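Local structure of integral membrane indolylacetylinositol arabinosyltransferase EmbC (Mycolicibacterium smegmatis, 7BVE) at residues V56-I61 with Y981-V986; I103-L108 with R180-G185; D205-T210 with S1067-R1072; Y300-T305 with S490-S495; E307-W312 with Q484-K489. The protein probably acts as a membrane-embedded glycosyltransferase that polymerises arabinose into the arabinan of the mycobacterial cell wall. All blocks are in the same frame, centred on the assembly; numbering follows the deposited sequence.

Interaction 1: V56-I61 with Y981-V986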
# COMPACT_ATOMS: atom_id res chain seq x y z
N VAL A 56 31.87 6.54 37.10
CA VAL A 56 31.70 7.79 36.37
C VAL A 56 30.61 7.59 35.34
O VAL A 56 30.03 6.50 35.24
CB VAL A 56 33.01 8.26 35.71
CG1 VAL A 56 34.07 8.49 36.75
CG2 VAL A 56 33.47 7.26 34.68
N ASP A 57 30.31 8.62 34.56
CA ASP A 57 29.18 8.57 33.64
C ASP A 57 29.55 9.34 32.38
O ASP A 57 29.56 10.57 32.39
CB ASP A 57 27.94 9.16 34.30
CG ASP A 57 26.67 8.73 33.64
OD1 ASP A 57 26.75 7.99 32.64
OD2 ASP A 57 25.59 9.10 34.14
N ALA A 58 29.86 8.62 31.31
CA ALA A 58 30.34 9.21 30.06
C ALA A 58 29.66 8.55 28.87
O ALA A 58 30.22 7.66 28.23
CB ALA A 58 31.86 9.07 29.96
N PRO A 59 28.43 8.97 28.54
CA PRO A 59 27.68 8.28 27.49
C PRO A 59 28.12 8.73 26.11
O PRO A 59 27.94 9.88 25.73
CB PRO A 59 26.23 8.69 27.77
CG PRO A 59 26.24 9.24 29.12
CD PRO A 59 27.56 9.88 29.29
N LEU A 60 28.67 7.80 25.34
CA LEU A 60 29.20 8.09 24.02
C LEU A 60 28.08 8.15 23.00
O LEU A 60 27.13 7.37 23.08
CB LEU A 60 30.24 7.04 23.63
CG LEU A 60 31.71 7.24 24.01
CD1 LEU A 60 31.96 7.23 25.47
CD2 LEU A 60 32.52 6.15 23.39
N ILE A 61 28.18 9.07 22.04
CA ILE A 61 27.11 9.24 21.06
C ILE A 61 27.32 8.33 19.85
O ILE A 61 26.34 7.92 19.22
CB ILE A 61 26.98 10.73 20.67
CG1 ILE A 61 25.70 10.99 19.88
CG2 ILE A 61 28.14 11.24 19.87
CD1 ILE A 61 25.40 12.44 19.69
N TYR A 981 32.09 16.39 22.80
CA TYR A 981 33.21 15.66 22.23
C TYR A 981 32.89 14.18 22.11
O TYR A 981 33.67 13.32 22.48
CB TYR A 981 34.48 15.83 23.05
CG TYR A 981 35.02 17.23 23.10
CD1 TYR A 981 35.47 17.85 21.95
CD2 TYR A 981 35.16 17.90 24.30
CE1 TYR A 981 35.97 19.13 21.98
CE2 TYR A 981 35.68 19.17 24.35
CZ TYR A 981 36.08 19.78 23.18
OH TYR A 981 36.59 21.05 23.22
N GLY A 982 31.71 13.87 21.59
CA GLY A 982 31.27 12.50 21.54
C GLY A 982 30.52 12.04 22.76
O GLY A 982 29.86 11.00 22.70
N VAL A 983 30.60 12.77 23.87
CA VAL A 983 29.94 12.44 25.12
C VAL A 983 28.70 13.31 25.26
O VAL A 983 28.78 14.53 25.05
CB VAL A 983 30.90 12.63 26.30
CG1 VAL A 983 30.23 12.36 27.61
CG2 VAL A 983 32.11 11.75 26.14
N VAL A 984 27.57 12.72 25.61
CA VAL A 984 26.32 13.46 25.70
C VAL A 984 26.04 13.84 27.15
O VAL A 984 26.67 13.35 28.08
CB VAL A 984 25.13 12.67 25.11
CG1 VAL A 984 25.43 12.21 23.72
CG2 VAL A 984 24.76 11.52 25.99
N GLU A 985 25.08 14.74 27.34
CA GLU A 985 24.65 15.18 28.66
C GLU A 985 23.43 14.36 29.05
O GLU A 985 22.54 14.14 28.23
CB GLU A 985 24.31 16.67 28.65
CG GLU A 985 24.05 17.25 30.00
CD GLU A 985 23.66 18.70 29.94
OE1 GLU A 985 23.47 19.21 28.82
OE2 GLU A 985 23.56 19.34 31.00
N VAL A 986 23.39 13.92 30.30
CA VAL A 986 22.37 12.99 30.76
C VAL A 986 21.08 13.76 31.03
O VAL A 986 21.08 14.68 31.86
CB VAL A 986 22.84 12.24 32.01
CG1 VAL A 986 21.81 11.24 32.45
CG2 VAL A 986 24.16 11.58 31.75
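P59 and I61 pair with V984 and G982 through two reciprocal backbone hydrogen bonds. Together they form an isolated antiparallel beta bridge in which L60 and V983 are the non-hydrogen-bonded pair, their CA atoms 4.5 Å apart. The touching segments run 126° apart end to end, consistent with a single bridge and no ladder. It joins the concanavalin-like range near the N-terminus to the EmbC C-terminal range, some 920 residues on in the chain.

P59 O accepts from V984 N at 2.9 Å, in a fairly straight bond (162° at the hydrogen). G982 O takes the I61 N-H at 2.6 Å, in a more bent one. Each carbonyl oxygen also receives a CA-H...O contact, P59 O from V983 CA and G982 O from L60 CA, both at 3.3 Å. Both acceptors are therefore approached twice, by a full donor and by the adjoining CA. G982 has a positive phi, a backbone shape that suits glycine.

Apolar groups fill in beside these bonds. The P59 ring lays CB against V984 CG2 at 3.7 Å and CD against V983 CG1, while L1019 of helix 1016-1019 touches D57, P59 and V986. The other V984 methyl, CG1, lies anti to the carbonyl carbon and meets I61 CB. At the far end, D57 OD2 comes 3.7 Å from the methyl V986 CG2, an apolar neighbour for that oxygen.

Interaction 2: I103-L108 with R180-G185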
# COMPACT_ATOMS: atom_id res chain seq x y z
N ILE A 103 23.73 -7.07 29.13
CA ILE A 103 24.56 -8.24 28.92
C ILE A 103 24.90 -8.44 27.45
O ILE A 103 26.02 -8.88 27.14
CB ILE A 103 23.89 -9.48 29.54
CG1 ILE A 103 24.82 -10.69 29.52
CG2 ILE A 103 22.52 -9.76 28.91
CD1 ILE A 103 26.05 -10.50 30.34
N ASP A 104 24.02 -8.05 26.53
CA ASP A 104 24.23 -8.29 25.11
C ASP A 104 24.62 -7.03 24.35
O ASP A 104 24.49 -7.00 23.12
CB ASP A 104 22.97 -8.90 24.49
CG ASP A 104 21.74 -8.10 24.77
OD1 ASP A 104 21.80 -7.20 25.62
OD2 ASP A 104 20.70 -8.36 24.13
N ARG A 105 25.09 -5.99 25.04
CA ARG A 105 25.58 -4.79 24.38
C ARG A 105 26.89 -4.26 24.92
O ARG A 105 27.55 -3.51 24.21
CB ARG A 105 24.54 -3.66 24.44
CG ARG A 105 23.30 -3.93 23.63
CD ARG A 105 22.33 -2.80 23.65
NE ARG A 105 21.08 -3.19 23.01
CZ ARG A 105 20.02 -2.40 22.91
NH1 ARG A 105 20.05 -1.18 23.40
NH2 ARG A 105 18.92 -2.85 22.32
N GLY A 106 27.29 -4.61 26.12
CA GLY A 106 28.47 -4.01 26.70
C GLY A 106 29.47 -4.99 27.27
O GLY A 106 29.53 -6.14 26.84
N LEU A 107 30.26 -4.54 28.22
CA LEU A 107 31.34 -5.32 28.80
C LEU A 107 31.11 -5.51 30.29
O LEU A 107 30.57 -4.63 30.96
CB LEU A 107 32.67 -4.63 28.58
CG LEU A 107 34.02 -5.29 28.83
CD1 LEU A 107 34.90 -4.62 27.88
CD2 LEU A 107 34.56 -5.05 30.21
N LEU A 108 31.53 -6.66 30.81
CA LEU A 108 31.41 -6.99 32.22
C LEU A 108 32.56 -7.88 32.64
O LEU A 108 32.96 -8.78 31.90
CB LEU A 108 30.08 -7.71 32.51
CG LEU A 108 28.76 -6.96 32.45
CD1 LEU A 108 27.62 -7.92 32.50
CD2 LEU A 108 28.65 -6.02 33.62
N ARG A 180 33.10 -4.67 19.46
CA ARG A 180 33.38 -3.56 20.36
C ARG A 180 32.21 -3.34 21.30
O ARG A 180 31.05 -3.38 20.86
CB ARG A 180 33.70 -2.30 19.58
CG ARG A 180 35.08 -2.30 19.00
CD ARG A 180 35.43 -1.02 18.30
NE ARG A 180 34.76 -0.88 17.02
CZ ARG A 180 34.83 0.20 16.26
NH1 ARG A 180 34.20 0.25 15.10
NH2 ARG A 180 35.55 1.23 16.66
N PRO A 181 32.45 -3.14 22.59
CA PRO A 181 31.35 -2.94 23.53
C PRO A 181 30.85 -1.51 23.53
O PRO A 181 31.58 -0.56 23.25
CB PRO A 181 31.99 -3.31 24.87
CG PRO A 181 33.40 -2.99 24.69
CD PRO A 181 33.74 -3.31 23.28
N GLN A 182 29.57 -1.36 23.87
CA GLN A 182 28.98 -0.04 24.03
C GLN A 182 29.29 0.52 25.41
O GLN A 182 29.21 -0.18 26.42
CB GLN A 182 27.47 -0.11 23.80
CG GLN A 182 26.76 1.21 23.99
CD GLN A 182 25.32 1.18 23.57
OE1 GLN A 182 24.83 0.18 23.06
NE2 GLN A 182 24.62 2.28 23.78
N ILE A 183 29.66 1.80 25.45
CA ILE A 183 30.08 2.47 26.67
C ILE A 183 29.06 3.56 27.00
O ILE A 183 28.75 4.40 26.15
CB ILE A 183 31.48 3.07 26.52
CG1 ILE A 183 32.49 1.96 26.26
CG2 ILE A 183 31.87 3.82 27.74
CD1 ILE A 183 33.83 2.46 25.88
N VAL A 184 28.52 3.51 28.22
CA VAL A 184 27.66 4.57 28.74
C VAL A 184 28.25 5.07 30.05
O VAL A 184 27.59 5.78 30.81
CB VAL A 184 26.20 4.11 28.94
CG1 VAL A 184 25.58 3.71 27.63
CG2 VAL A 184 26.14 2.96 29.89
N GLY A 185 29.50 4.72 30.31
CA GLY A 185 30.16 5.11 31.54
C GLY A 185 31.03 3.97 32.01
O GLY A 185 31.11 2.98 31.31
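Q182 runs alongside R105, the two side chains pointing the same way from backbones joined by a single hydrogen bond, Q182 N to R105 O at 3.0 Å and nearly straight (167° at the hydrogen). The Q182 side chain can be followed outward from there. Its CB lies 3.4 Å from R105 O, the oxygen that its own backbone N-H grips. CG is anti to the backbone N (chi1 178°), and the chain stays extended through CD, which carries the amide out next to the aliphatic part of the arginine. At the tip the two amide atoms part company. OE1 lies 3.9 Å from R105 CD and a little farther from R105 CB, a contact with methylenes and not with the charged end, whereas NE2 hydrogen-bonds to G1014 O. The amide and guanidinium planes are only 5° apart; the arginine extends past the glutamine and makes a cation-pi interaction with Y1007.

Across G106, which offers only backbone, P181 points its CB toward 103-108. P181 CB comes 3.9 Å from G106 C, and P181 CG meets L107 CD1 at 3.9 Å, ring and leucine lying side by side.

The contact is buried and lies inside the concanavalin-like range, where the loop between strands 171-175 and 201-203 covers the start of strand 107-112. T94, just past strand 90-93, links the two segments by hydrogen-bonding through OG1 to both L107 N and Q182 O, while L107 packs on V118 and V120 of strand 115-120.

Interaction 3: D205-T210 with S1067-R1072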
# COMPACT_ATOMS: atom_id res chain seq x y z
N ASP A 205 35.72 8.58 19.63
CA ASP A 205 35.67 8.91 18.21
C ASP A 205 35.18 10.34 18.03
O ASP A 205 34.00 10.61 17.78
CB ASP A 205 34.77 7.92 17.48
CG ASP A 205 34.73 8.17 16.00
OD1 ASP A 205 35.73 7.87 15.31
OD2 ASP A 205 33.69 8.66 15.51
N THR A 206 36.11 11.28 18.16
CA THR A 206 35.83 12.68 17.85
C THR A 206 36.39 13.03 16.47
O THR A 206 37.25 13.89 16.33
CB THR A 206 36.43 13.59 18.91
OG1 THR A 206 37.85 13.61 18.75
CG2 THR A 206 36.12 13.07 20.27
N ARG A 207 35.88 12.37 15.44
CA ARG A 207 36.41 12.62 14.11
C ARG A 207 35.72 13.78 13.41
O ARG A 207 36.21 14.24 12.38
CB ARG A 207 36.29 11.37 13.23
CG ARG A 207 34.91 11.06 12.78
CD ARG A 207 34.85 9.82 11.93
NE ARG A 207 35.04 8.60 12.70
CZ ARG A 207 35.15 7.39 12.17
NH1 ARG A 207 35.09 7.24 10.85
NH2 ARG A 207 35.31 6.33 12.94
N TYR A 208 34.61 14.27 13.95
CA TYR A 208 33.89 15.39 13.37
C TYR A 208 34.11 16.67 14.15
O TYR A 208 33.52 17.69 13.81
CB TYR A 208 32.40 15.07 13.29
CG TYR A 208 32.09 13.79 12.57
CD1 TYR A 208 32.26 13.69 11.20
CD2 TYR A 208 31.61 12.69 13.26
CE1 TYR A 208 31.98 12.51 10.54
CE2 TYR A 208 31.33 11.51 12.60
CZ TYR A 208 31.51 11.43 11.24
OH TYR A 208 31.24 10.27 10.58
N SER A 209 34.95 16.63 15.18
CA SER A 209 35.26 17.81 15.99
C SER A 209 36.51 18.51 15.45
O SER A 209 37.47 18.76 16.16
CB SER A 209 35.45 17.41 17.45
OG SER A 209 34.27 16.85 17.99
N THR A 210 36.46 18.82 14.16
CA THR A 210 37.59 19.41 13.47
C THR A 210 37.47 20.93 13.43
O THR A 210 36.53 21.52 13.95
CB THR A 210 37.70 18.84 12.05
OG1 THR A 210 36.54 19.20 11.30
CG2 THR A 210 37.82 17.34 12.08
N SER A 1067 41.04 8.70 8.22
CA SER A 1067 39.91 8.04 8.87
C SER A 1067 40.44 7.09 9.93
O SER A 1067 41.29 6.25 9.62
CB SER A 1067 39.06 7.28 7.87
OG SER A 1067 38.01 6.61 8.52
N PRO A 1068 39.98 7.20 11.19
CA PRO A 1068 40.58 6.43 12.28
C PRO A 1068 40.19 4.96 12.35
O PRO A 1068 41.03 4.11 12.65
CB PRO A 1068 40.10 7.18 13.53
CG PRO A 1068 38.83 7.79 13.12
CD PRO A 1068 38.96 8.15 11.68
N ALA A 1069 38.93 4.65 12.08
CA ALA A 1069 38.36 3.34 12.36
C ALA A 1069 37.07 3.23 11.57
O ALA A 1069 36.49 4.25 11.18
CB ALA A 1069 38.09 3.17 13.86
N PRO A 1070 36.61 2.01 11.28
CA PRO A 1070 35.33 1.87 10.58
C PRO A 1070 34.16 2.28 11.46
O PRO A 1070 34.25 2.37 12.68
CB PRO A 1070 35.27 0.38 10.25
CG PRO A 1070 36.67 -0.05 10.23
CD PRO A 1070 37.34 0.73 11.30
N LEU A 1071 33.04 2.55 10.80
CA LEU A 1071 31.81 2.92 11.48
C LEU A 1071 31.00 1.65 11.72
O LEU A 1071 30.59 0.99 10.76
CB LEU A 1071 31.02 3.93 10.66
CG LEU A 1071 31.61 5.34 10.56
CD1 LEU A 1071 30.89 6.14 9.51
CD2 LEU A 1071 31.50 6.03 11.89
N ARG A 1072 30.79 1.31 12.98
CA ARG A 1072 30.10 0.08 13.33
C ARG A 1072 28.59 0.28 13.23
O ARG A 1072 28.04 1.14 13.92
CB ARG A 1072 30.44 -0.38 14.74
CG ARG A 1072 29.86 -1.72 15.04
CD ARG A 1072 29.97 -2.13 16.48
NE ARG A 1072 29.54 -3.51 16.63
CZ ARG A 1072 28.28 -3.91 16.74
NH1 ARG A 1072 27.29 -3.03 16.71
NH2 ARG A 1072 28.01 -5.19 16.86
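R207 reaches A1069 with a guanidinium already held by D205 of its own segment. The salt bridge is side-on, with NE 2.8 Å and NH2 2.9 Å from D205 OD1, both nitrogens converging on that one oxygen. NE uses the syn lone pair of OD1, while NH2 comes in from above the carboxylate plane. The bond across the contact is from R207 NH2 to A1069 O at 3.0 Å, with the donor 47° out of the carbonyl plane. R207 NH1 adds a weak second bond to the same carbonyl.

The guanidinium is covered on both faces. P1068 CG sits 3.6 Å above one face and L1071 CD2 3.8 Å above the opposite one, each toward the rim. A bend at chi3 (73°) swings the charged end into this slot. Nearer the backbone, R207 CG lies over the centre of the Y208 ring, 3.5 Å above it. The hydroxyl of S1067 is turned to another partner, Q484 of helix 479-492; F488 of the same helix touches L1071.

The contact joins the loop leading from strand 201-203 to helix 214-238 with the chain's C-terminal tail. Chemically, it pairs a largely buried arginine with a carboxylate of its own segment and a tail carbonyl. The D205 charge probably offsets that of R207, so that the tail need supply only a neutral acceptor and two apolar covers.

Interaction 4: Y300-T305 with S490-S495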
# COMPACT_ATOMS: atom_id res chain seq x y z
N TYR A 300 18.90 12.89 16.06
CA TYR A 300 18.02 11.81 16.46
C TYR A 300 18.36 10.48 15.81
O TYR A 300 17.76 9.48 16.18
CB TYR A 300 16.57 12.18 16.13
CG TYR A 300 16.03 13.35 16.93
CD1 TYR A 300 15.59 13.18 18.22
CD2 TYR A 300 15.96 14.61 16.38
CE1 TYR A 300 15.09 14.23 18.95
CE2 TYR A 300 15.46 15.67 17.09
CZ TYR A 300 15.03 15.47 18.38
OH TYR A 300 14.54 16.53 19.09
N ARG A 301 19.30 10.43 14.88
CA ARG A 301 19.55 9.19 14.17
C ARG A 301 20.98 9.20 13.65
O ARG A 301 21.60 10.26 13.52
CB ARG A 301 18.52 8.99 13.06
CG ARG A 301 18.41 7.60 12.45
CD ARG A 301 17.19 7.46 11.59
NE ARG A 301 17.17 6.17 10.93
CZ ARG A 301 16.72 5.03 11.46
NH1 ARG A 301 16.77 3.93 10.74
NH2 ARG A 301 16.23 5.00 12.68
N TRP A 302 21.51 8.00 13.43
CA TRP A 302 22.77 7.71 12.74
C TRP A 302 24.01 8.18 13.49
O TRP A 302 24.89 8.79 12.89
CB TRP A 302 22.81 8.24 11.31
CG TRP A 302 21.77 7.69 10.42
CD1 TRP A 302 21.61 6.40 10.07
CD2 TRP A 302 20.85 8.44 9.63
NE1 TRP A 302 20.58 6.28 9.18
CE2 TRP A 302 20.10 7.52 8.89
CE3 TRP A 302 20.54 9.80 9.52
CZ2 TRP A 302 19.08 7.91 8.04
CZ3 TRP A 302 19.53 10.17 8.68
CH2 TRP A 302 18.81 9.24 7.96
N PHE A 303 24.07 7.92 14.80
CA PHE A 303 25.33 7.80 15.55
C PHE A 303 26.11 9.11 15.64
O PHE A 303 27.31 9.10 15.89
CB PHE A 303 26.19 6.70 14.94
CG PHE A 303 25.62 5.33 15.11
CD1 PHE A 303 25.03 4.95 16.28
CD2 PHE A 303 25.53 4.48 14.03
CE1 PHE A 303 24.48 3.70 16.39
CE2 PHE A 303 24.96 3.24 14.15
CZ PHE A 303 24.43 2.86 15.33
N GLY A 304 25.46 10.25 15.43
CA GLY A 304 26.17 11.51 15.50
C GLY A 304 26.88 11.92 14.24
O GLY A 304 27.70 12.83 14.28
N THR A 305 26.55 11.24 13.13
CA THR A 305 27.12 11.58 11.79
C THR A 305 26.50 12.91 11.37
O THR A 305 25.29 13.09 11.62
CB THR A 305 26.85 10.47 10.78
OG1 THR A 305 25.45 10.20 10.77
CG2 THR A 305 27.61 9.19 11.08
N SER A 490 23.40 5.55 3.99
CA SER A 490 22.70 4.73 3.01
C SER A 490 22.65 3.27 3.45
O SER A 490 21.67 2.58 3.19
CB SER A 490 23.38 4.85 1.65
OG SER A 490 22.74 4.02 0.70
N ALA A 491 23.71 2.80 4.12
CA ALA A 491 23.72 1.41 4.57
C ALA A 491 22.77 1.18 5.74
O ALA A 491 22.11 0.15 5.81
CB ALA A 491 25.14 1.00 4.96
N VAL A 492 22.68 2.14 6.66
CA VAL A 492 21.88 1.97 7.86
C VAL A 492 20.41 2.28 7.59
O VAL A 492 19.55 1.42 7.75
CB VAL A 492 22.40 2.86 9.01
CG1 VAL A 492 21.47 2.80 10.19
CG2 VAL A 492 23.78 2.42 9.42
N GLY A 493 20.14 3.50 7.17
CA GLY A 493 18.82 4.07 7.34
C GLY A 493 17.86 3.66 6.27
O GLY A 493 18.17 2.86 5.38
N PRO A 494 16.65 4.21 6.35
CA PRO A 494 15.64 3.96 5.31
C PRO A 494 16.02 4.67 4.02
O PRO A 494 16.06 5.91 3.96
CB PRO A 494 14.36 4.52 5.91
CG PRO A 494 14.81 5.53 6.91
CD PRO A 494 16.11 5.02 7.45
N SER A 495 16.33 3.90 2.99
CA SER A 495 16.71 4.44 1.69
C SER A 495 16.06 3.57 0.63
O SER A 495 16.48 2.43 0.42
CB SER A 495 18.22 4.48 1.52
OG SER A 495 18.74 3.17 1.45
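W302 presents the edge of its indole to V492 and G493, and one face is taken by its own neighbour: R301 CG lies 3.8 Å above the ring, over its centre. At the pyrrole edge, near the ring plane, V492 CG1 meets W302 CD1 at 3.6 Å and G493 CA meets W302 NE1 at 3.4 Å. The R301 guanidinium has G493 CA and W302 CZ2 at its edge. P494 CD approaches obliquely, 3.5 Å from R301 NH1, the arginine and proline coming from opposite directions.

In 490-495 the last turn of helix 479-492 ends at V492 and gives way to a loop. G493 is the first residue to leave helical angles, and having only hydrogens at CA it lets the indole edge lie directly on the backbone. V492 CG1, anti to the backbone N (chi1 173°), is the methyl directed at the tryptophan. The loop carrying W302 is tied locally, since W302 O accepts from T305 OG1 at 2.6 Å and also from T305 N.

W302 NE1 and G493 N are close, but both are donors and do not bond. The polar end of R301 is served from the C-terminal range, NH2 donating to V1004 O; V1004 lines the ethambutol pocket, and the nearest atoms of the W302 side chain and the drug are about 4 Å apart. Van der Waals forces thus make the contact, the indole edge and the guanidinium against carbons of V492, G493 and P494, at the border of the drug site.

Interaction 5: E307-W312 with Q484-K489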
# COMPACT_ATOMS: atom_id res chain seq x y z
N GLU A 307 25.03 16.21 9.01
CA GLU A 307 24.35 16.52 7.75
C GLU A 307 25.43 16.93 6.77
O GLU A 307 25.87 18.08 6.72
CB GLU A 307 23.33 17.63 7.96
CG GLU A 307 22.22 17.27 8.89
CD GLU A 307 21.23 16.30 8.28
OE1 GLU A 307 21.00 16.38 7.06
OE2 GLU A 307 20.69 15.46 9.01
N SER A 308 25.89 15.95 5.98
CA SER A 308 27.25 16.07 5.47
C SER A 308 27.36 17.04 4.29
O SER A 308 28.10 18.01 4.44
CB SER A 308 27.83 14.67 5.18
OG SER A 308 27.90 13.87 6.35
N PRO A 309 26.64 16.92 3.12
CA PRO A 309 26.67 18.07 2.21
C PRO A 309 25.46 18.98 2.33
O PRO A 309 25.49 20.10 1.80
CB PRO A 309 26.72 17.40 0.83
CG PRO A 309 25.90 16.24 0.99
CD PRO A 309 26.09 15.74 2.39
N PHE A 310 24.43 18.56 3.04
CA PHE A 310 23.15 19.25 3.00
C PHE A 310 22.95 20.06 4.27
O PHE A 310 23.51 19.76 5.32
CB PHE A 310 22.00 18.27 2.85
CG PHE A 310 22.06 17.46 1.59
CD1 PHE A 310 21.81 18.04 0.37
CD2 PHE A 310 22.33 16.11 1.64
CE1 PHE A 310 21.86 17.30 -0.78
CE2 PHE A 310 22.37 15.37 0.49
CZ PHE A 310 22.14 15.96 -0.72
N GLY A 311 22.13 21.10 4.15
CA GLY A 311 21.80 21.93 5.29
C GLY A 311 22.81 23.03 5.55
O GLY A 311 23.35 23.12 6.65
N TRP A 312 23.07 23.87 4.55
CA TRP A 312 23.91 25.03 4.76
C TRP A 312 23.21 26.14 5.52
O TRP A 312 23.89 27.04 6.03
CB TRP A 312 24.42 25.58 3.42
CG TRP A 312 23.34 25.94 2.45
CD1 TRP A 312 22.81 25.15 1.48
CD2 TRP A 312 22.65 27.20 2.35
NE1 TRP A 312 21.84 25.82 0.79
CE2 TRP A 312 21.72 27.08 1.31
CE3 TRP A 312 22.73 28.40 3.05
CZ2 TRP A 312 20.87 28.12 0.95
CZ3 TRP A 312 21.89 29.43 2.69
CH2 TRP A 312 20.97 29.29 1.65
N GLN A 484 32.27 8.82 3.66
CA GLN A 484 32.01 7.65 4.48
C GLN A 484 30.73 7.80 5.29
O GLN A 484 30.02 6.81 5.49
CB GLN A 484 33.20 7.39 5.39
CG GLN A 484 34.44 6.99 4.62
CD GLN A 484 35.65 6.87 5.51
OE1 GLN A 484 35.57 7.10 6.72
NE2 GLN A 484 36.78 6.53 4.93
N ALA A 485 30.39 9.02 5.70
CA ALA A 485 29.12 9.23 6.40
C ALA A 485 27.93 9.04 5.47
O ALA A 485 26.91 8.50 5.89
CB ALA A 485 29.10 10.62 7.01
N SER A 486 28.05 9.44 4.20
CA SER A 486 26.94 9.24 3.27
C SER A 486 26.75 7.78 2.92
O SER A 486 25.60 7.29 2.86
CB SER A 486 27.18 10.06 2.01
OG SER A 486 27.22 11.44 2.31
N SER A 487 27.85 7.05 2.72
CA SER A 487 27.76 5.60 2.50
C SER A 487 27.18 4.89 3.71
O SER A 487 26.38 3.95 3.56
CB SER A 487 29.14 5.05 2.17
OG SER A 487 29.66 5.64 0.99
N PHE A 488 27.53 5.34 4.91
CA PHE A 488 27.04 4.72 6.13
C PHE A 488 25.56 5.01 6.37
O PHE A 488 24.82 4.12 6.81
CB PHE A 488 27.89 5.21 7.30
CG PHE A 488 27.55 4.60 8.61
CD1 PHE A 488 27.86 3.28 8.87
CD2 PHE A 488 26.95 5.35 9.60
CE1 PHE A 488 27.55 2.72 10.08
CE2 PHE A 488 26.65 4.79 10.80
CZ PHE A 488 26.95 3.48 11.04
N LYS A 489 25.10 6.23 6.08
CA LYS A 489 23.68 6.55 6.19
C LYS A 489 22.86 5.77 5.18
O LYS A 489 21.72 5.40 5.46
CB LYS A 489 23.44 8.03 5.98
CG LYS A 489 23.92 8.92 7.07
CD LYS A 489 23.59 10.34 6.71
CE LYS A 489 24.12 11.28 7.74
NZ LYS A 489 23.81 12.67 7.37
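A485 meets S308 at the start of the touching part of helix 479-492: its CB lies 3.5 Å from S308 OG. That is a packing contact, as the serine hydroxyl is bonded to P306 O; OG points there from beside its own backbone N (chi1 -61°). S486 comes next, with OG 4.4 Å from both S308 CB and P309 CD, loosely at the side of the contact. Its hydroxyl is bonded back to E482 O, one turn earlier in the helix.

One turn after A485, K489 sends an extended chain across to the loop. NZ ends 3.9 Å from E307 CA and 4.1 Å from S308 N, but its hydrogen bond goes to P306 O, the carbonyl that S308 OG also uses. E307 OE2 stays 4.5 Å from K489 NZ, beyond a salt bridge, although the opposite charges probably attract. E307 touches bound ethambutol, so the lysine lies near a residue in contact with the drug.

The loop connects helices 281-293 and 314-320 in the chain, and its P309 also rests on I473 of helix 470-473. Helix 479-492 turns A485 and K489 to this loop, while F488 packs on L1071 and L1073 of the C-terminal tail.

Interaction 2 is the buried contact of the set and interaction 4 a surface one, with 1, 3 and 5 in between. Interactions 1 and 3 bring the N-terminal concanavalin-like range to the C-terminal range, one by backbone bridging and the other by an arginine. Interaction 2 works inside the first range, and R180 NH1 connects it to P1070 O of interaction 3. Interactions 4 and 5 share helix 479-492, F303 packing on F488, and make only van der Waals or loose electrostatic contacts beside ethambutol. Q484 and F488 link that helix to the tail of interaction 3. Cross-segment hydrogen bonds thus belong to interactions 1 to 3.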